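Local coordinates for peptidoglycan glycosyltransferase (Eggerthella lenta, PDB 4MNR), which belongs to the penicillin-binding proteins and joins a transpeptidase-family domain related to the beta-lactamases to a smaller N-terminal domain, at residues A59-G64 with A148-A153; N107-T112 with D344-A349. One frame throughout, in Å; residues are numbered along the deposited sequence.

Both contacts tie early chain to much later chain. Their centres lie about 20 Å apart. The segments alternate along the sequence: 59-64, 107-112, 148-153, then 344-349. Contact 1 sets the short helix 60-63 against the loop that follows strand 142-148, an outermost strand of the five-stranded antiparallel sheet. Contact 2 pairs two strands within the six-stranded mixed sheet, which also takes in strands 30-31, 37-43, 49-52 and 353-356. The two contacts touch where Val62 CG1 packs on Leu111 CD1, 4.1 Å away. Each joins the N-terminal region to the transpeptidase part of the chain. Strand 343-347, from late in the chain, shares a sheet with strands from its start, so the two regions are structurally linked.

Contact 1 of 2, residues A59-G64 with A148-A153; sequences ASHVVG and APTYNA
Ser60, at the start of the short helix 60-63, meets Tyr151 with both atoms of its side chain. CB lies over one face of the Tyr151 ring, in a CH-pi contact 4.1 Å from the ring centroid and 14° off the ring normal. From there OG turns to the backbone of the same residue. It donates a hydrogen bond of 2.6 Å to Tyr151 O, approaching almost in line with the carbonyl. The chi1 of -67° puts OG anti to the Ser60 carbonyl carbon, within bonding distance of Tyr151 O, while CB stays over the ring.

The Tyr151 ring also turns its edge to His61. Tyr151 CE1 lies over one face of the imidazole, with centroids 5.3 Å apart and planes at 84°. This is an edge-to-face stack. At the rim of the imidazole the neighbours are polar: His61 CE1 lies 3.5 Å from Pro149 O, near the ring plane, and 3.4 Å from Thr150 OG1. His61 NE2 is hydrogen-bonded to Thr171 O, which helps hold the ring's rotation.

At the far end, Val63 CG1 packs on Ala153 CB at 4.1 Å. Two waters complete the join. One donates to Ser60 O and sits 2.6 Å from Tyr151 OH. The other donates to both Gly64 O and Ala153 O.

Pro149 follows a cis peptide bond. Val63 also touches Leu38 and Ala39 of strand 37-43. The contact is packing between a helix of the N-terminal region and the loop leaving edge strand 142-148 of the five-stranded antiparallel sheet, the sheet of the transpeptidase fold.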
loop_
_atom_site.group_PDB
_atom_site.type_symbol
_atom_site.label_atom_id
_atom_site.label_comp_id
_atom_site.label_asym_id
_atom_site.label_seq_id
_atom_site.Cartn_x
_atom_site.Cartn_y
_atom_site.Cartn_z
ATOM N N ALA A 59 -10.846 12.252 -0.263
ATOM C CA ALA A 59 -9.558 12.249 0.426
ATOM C C ALA A 59 -9.601 12.789 1.863
ATOM O O ALA A 59 -8.660 13.435 2.305
ATOM C CB ALA A 59 -8.514 13.027 -0.406
ATOM N N SER A 60 -10.674 12.501 2.592
ATOM C CA SER A 60 -10.830 13.060 3.932
ATOM C C SER A 60 -9.653 12.816 4.868
ATOM O O SER A 60 -9.216 13.732 5.566
ATOM C CB SER A 60 -12.110 12.546 4.586
ATOM O OG SER A 60 -13.223 13.057 3.894
ATOM N N HIS A 61 -9.156 11.588 4.915
ATOM C CA HIS A 61 -8.076 11.283 5.853
ATOM C C HIS A 61 -6.804 12.014 5.489
ATOM O O HIS A 61 -6.040 12.413 6.362
ATOM C CB HIS A 61 -7.813 9.784 5.898
ATOM C CG HIS A 61 -8.986 8.999 6.375
ATOM N ND1 HIS A 61 -9.998 8.595 5.533
ATOM C CD2 HIS A 61 -9.327 8.568 7.613
ATOM C CE1 HIS A 61 -10.910 7.942 6.232
ATOM N NE2 HIS A 61 -10.525 7.907 7.494
ATOM N N VAL A 62 -6.571 12.168 4.188
ATOM C CA VAL A 62 -5.388 12.867 3.699
ATOM C C VAL A 62 -5.446 14.369 4.002
ATOM O O VAL A 62 -4.482 14.939 4.534
ATOM C CB VAL A 62 -5.194 12.650 2.187
ATOM C CG1 VAL A 62 -4.178 13.635 1.626
ATOM C CG2 VAL A 62 -4.735 11.220 1.907
ATOM N N VAL A 63 -6.579 15.000 3.700
ATOM C CA VAL A 63 -6.706 16.443 3.894
ATOM C C VAL A 63 -6.606 16.804 5.377
ATOM O O VAL A 63 -5.901 17.742 5.758
ATOM C CB VAL A 63 -7.991 17.036 3.223
ATOM C CG1 VAL A 63 -9.259 16.459 3.813
ATOM C CG2 VAL A 63 -8.017 18.569 3.351
ATOM N N GLY A 64 -7.256 16.010 6.219
ATOM C CA GLY A 64 -7.251 16.259 7.643
ATOM C C GLY A 64 -8.139 17.434 7.998
ATOM O O GLY A 64 -8.957 17.887 7.198
ATOM N N ALA A 148 -11.218 3.406 4.335
ATOM C CA ALA A 148 -12.629 3.186 4.619
ATOM C C ALA A 148 -12.739 2.403 5.922
ATOM O O ALA A 148 -11.935 1.522 6.171
ATOM C CB ALA A 148 -13.281 2.415 3.476
ATOM N N PRO A 149 -13.745 2.712 6.758
ATOM C CA PRO A 149 -14.816 3.691 6.564
ATOM C C PRO A 149 -14.315 5.119 6.555
ATOM O O PRO A 149 -13.218 5.425 7.036
ATOM C CB PRO A 149 -15.723 3.473 7.782
ATOM C CG PRO A 149 -15.383 2.133 8.292
ATOM C CD PRO A 149 -13.922 1.956 8.006
ATOM N N THR A 150 -15.121 5.991 5.974
ATOM C CA THR A 150 -14.716 7.371 5.844
ATOM C C THR A 150 -15.830 8.302 6.301
ATOM O O THR A 150 -16.825 7.864 6.901
ATOM C CB THR A 150 -14.236 7.668 4.398
ATOM O OG1 THR A 150 -13.595 8.949 4.356
ATOM C CG2 THR A 150 -15.409 7.623 3.420
ATOM N N TYR A 151 -15.640 9.592 6.046
ATOM C CA TYR A 151 -16.524 10.627 6.551
ATOM C C TYR A 151 -16.364 11.877 5.704
ATOM O O TYR A 151 -15.373 12.032 4.979
ATOM C CB TYR A 151 -16.184 10.960 8.013
ATOM C CG TYR A 151 -14.760 11.467 8.216
ATOM C CD1 TYR A 151 -13.687 10.595 8.225
ATOM C CD2 TYR A 151 -14.506 12.817 8.414
ATOM C CE1 TYR A 151 -12.398 11.041 8.409
ATOM C CE2 TYR A 151 -13.214 13.280 8.596
ATOM C CZ TYR A 151 -12.168 12.389 8.597
ATOM O OH TYR A 151 -10.884 12.844 8.783
ATOM N N ASN A 152 -17.345 12.767 5.777
ATOM C CA ASN A 152 -17.198 14.072 5.138
ATOM C C ASN A 152 -16.229 14.913 5.945
ATOM O O ASN A 152 -16.430 15.098 7.151
ATOM C CB ASN A 152 -18.542 14.788 5.077
ATOM C CG ASN A 152 -19.520 14.100 4.170
ATOM O OD1 ASN A 152 -19.134 13.490 3.170
ATOM N ND2 ASN A 152 -20.799 14.186 4.512
ATOM N N ALA A 153 -15.206 15.435 5.277
ATOM C CA ALA A 153 -14.177 16.250 5.923
ATOM C C ALA A 153 -14.765 17.386 6.740
ATOM O O ALA A 153 -14.254 17.699 7.816
ATOM C CB ALA A 153 -13.179 16.790 4.888
HETATM O O HOH W 1 -10.571 15.133 7.593
HETATM O O HOH W 2 -11.516 17.388 7.863
#

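Contact 2 of 2, residues N107-T112 with D344-A349; sequences NDVTLT and DSVNNA
Asn107 carries CG opposite its carbonyl carbon (chi1 -60°), and its OD1 reaches over the backbone of Asn348, 3.2 Å from CA. Val346 extends CG1 away from its own N (chi1 178°), which brings that methyl to 3.5 Å from Asn107 CB. On the other face of the sheet, Ser345 OG lies 3.5 Å from Thr110 CB.

The backbones beneath are antiparallel. Asp108 with Asn347 and Thr110 with Ser345 are hydrogen-bonded pairs, and Val109 with Val346 is the non-hydrogen-bonded pair between them. Asp108 N donates to Asn347 O, and Asn347 N returns a bond of 2.9 Å to Asp108 O. Thr110 N gives a nearly straight bond to Ser345 O.

A classic beta bulge closes this ladder, with Asp344 and Ser345 both facing Thr110. Thr110 O takes Asp344 N at 2.8 Å and, weakly, Ser345 N at 3.3 Å. The two strands are neighbours inside the six-stranded mixed sheet, where 108-111 also runs beside 30-31 and 343-347 beside 353-356.

Val109 CG2 and Val346 CG2 meet at 4.2 Å on the face where helix 80-84 packs. Asp108 OD1 turns to Thr29 N, on the chain leading into strand 30-31. Beyond the bulge, Thr112 CG2 comes near Asp344, while Thr112 OG1 bonds to Ile142 O.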
loop_
_atom_site.group_PDB
_atom_site.type_symbol
_atom_site.label_atom_id
_atom_site.label_comp_id
_atom_site.label_asym_id
_atom_site.label_seq_id
_atom_site.Cartn_x
_atom_site.Cartn_y
_atom_site.Cartn_z
ATOM N N ASN A 107 -0.012 30.112 2.393
ATOM C CA ASN A 107 0.289 29.598 1.069
ATOM C C ASN A 107 -0.647 28.462 0.674
ATOM O O ASN A 107 -1.176 27.762 1.526
ATOM C CB ASN A 107 1.745 29.131 1.014
ATOM C CG ASN A 107 2.723 30.253 1.316
ATOM O OD1 ASN A 107 2.635 31.333 0.741
ATOM N ND2 ASN A 107 3.643 30.012 2.241
ATOM N N ASP A 108 -0.849 28.295 -0.626
ATOM C CA ASP A 108 -1.748 27.279 -1.139
ATOM C C ASP A 108 -0.957 26.025 -1.458
ATOM O O ASP A 108 0.124 26.091 -2.046
ATOM C CB ASP A 108 -2.464 27.773 -2.399
ATOM C CG ASP A 108 -3.371 28.964 -2.136
ATOM O OD1 ASP A 108 -3.865 29.126 -0.995
ATOM O OD2 ASP A 108 -3.592 29.745 -3.084
ATOM N N VAL A 109 -1.508 24.880 -1.071
ATOM C CA VAL A 109 -0.834 23.599 -1.242
ATOM C C VAL A 109 -1.542 22.764 -2.302
ATOM O O VAL A 109 -2.748 22.546 -2.210
ATOM C CB VAL A 109 -0.824 22.833 0.091
ATOM C CG1 VAL A 109 -0.308 21.410 -0.106
ATOM C CG2 VAL A 109 0.029 23.572 1.103
ATOM N N THR A 110 -0.792 22.315 -3.312
ATOM C CA THR A 110 -1.334 21.449 -4.362
ATOM C C THR A 110 -0.839 20.023 -4.188
ATOM O O THR A 110 0.369 19.775 -4.166
ATOM C CB THR A 110 -0.940 21.951 -5.774
ATOM O OG1 THR A 110 -1.469 23.265 -5.978
ATOM C CG2 THR A 110 -1.502 21.023 -6.852
ATOM N N LEU A 111 -1.775 19.091 -4.046
ATOM C CA LEU A 111 -1.438 17.685 -3.851
ATOM C C LEU A 111 -1.218 16.999 -5.189
ATOM O O LEU A 111 -1.562 17.545 -6.247
ATOM C CB LEU A 111 -2.557 16.960 -3.102
ATOM C CG LEU A 111 -2.945 17.545 -1.743
ATOM C CD1 LEU A 111 -4.018 16.680 -1.088
ATOM C CD2 LEU A 111 -1.719 17.685 -0.836
ATOM N N THR A 112 -0.658 15.792 -5.122
ATOM C CA THR A 112 -0.462 14.952 -6.303
ATOM C C THR A 112 -1.733 14.197 -6.717
ATOM O O THR A 112 -1.791 13.630 -7.814
ATOM C CB THR A 112 0.632 13.898 -6.051
ATOM O OG1 THR A 112 0.373 13.249 -4.801
ATOM C CG2 THR A 112 2.020 14.557 -5.982
ATOM N N ASP A 344 2.702 18.344 -4.551
ATOM C CA ASP A 344 3.360 18.669 -5.812
ATOM C C ASP A 344 4.010 20.034 -5.747
ATOM O O ASP A 344 5.104 20.255 -6.282
ATOM C CB ASP A 344 2.355 18.673 -6.964
ATOM C CG ASP A 344 2.975 19.150 -8.272
ATOM O OD1 ASP A 344 3.671 18.346 -8.927
ATOM O OD2 ASP A 344 2.763 20.320 -8.649
ATOM N N SER A 345 3.317 20.975 -5.124
ATOM C CA SER A 345 3.822 22.340 -5.119
ATOM C C SER A 345 3.163 23.191 -4.054
ATOM O O SER A 345 2.072 22.880 -3.574
ATOM C CB SER A 345 3.610 22.993 -6.487
ATOM O OG SER A 345 2.239 22.958 -6.840
ATOM N N VAL A 346 3.831 24.279 -3.699
ATOM C CA VAL A 346 3.227 25.267 -2.822
ATOM C C VAL A 346 3.374 26.624 -3.477
ATOM O O VAL A 346 4.452 26.968 -3.953
ATOM C CB VAL A 346 3.894 25.293 -1.442
ATOM C CG1 VAL A 346 3.271 26.371 -0.581
ATOM C CG2 VAL A 346 3.781 23.941 -0.758
ATOM N N ASN A 347 2.276 27.375 -3.519
ATOM C CA ASN A 347 2.268 28.696 -4.131
ATOM C C ASN A 347 1.824 29.774 -3.152
ATOM O O ASN A 347 0.928 29.557 -2.342
ATOM C CB ASN A 347 1.384 28.701 -5.378
ATOM C CG ASN A 347 1.925 27.806 -6.477
ATOM O OD1 ASN A 347 2.609 28.269 -7.388
ATOM N ND2 ASN A 347 1.625 26.514 -6.391
ATOM N N ASN A 348 2.455 30.939 -3.225
ATOM C CA ASN A 348 2.113 32.018 -2.305
ATOM C C ASN A 348 0.860 32.772 -2.743
ATOM O O ASN A 348 0.336 32.530 -3.831
ATOM C CB ASN A 348 3.301 32.961 -2.066
ATOM C CG ASN A 348 3.695 33.753 -3.304
ATOM O OD1 ASN A 348 3.024 33.705 -4.334
ATOM N ND2 ASN A 348 4.789 34.500 -3.199
ATOM N N ALA A 349 0.373 33.668 -1.890
ATOM C CA ALA A 349 -0.829 34.433 -2.199
ATOM C C ALA A 349 -0.595 35.269 -3.452
ATOM O O ALA A 349 -1.516 35.524 -4.229
ATOM C CB ALA A 349 -1.214 35.316 -1.027
HETATM O O HOH W 3 1.334 33.521 0.793
#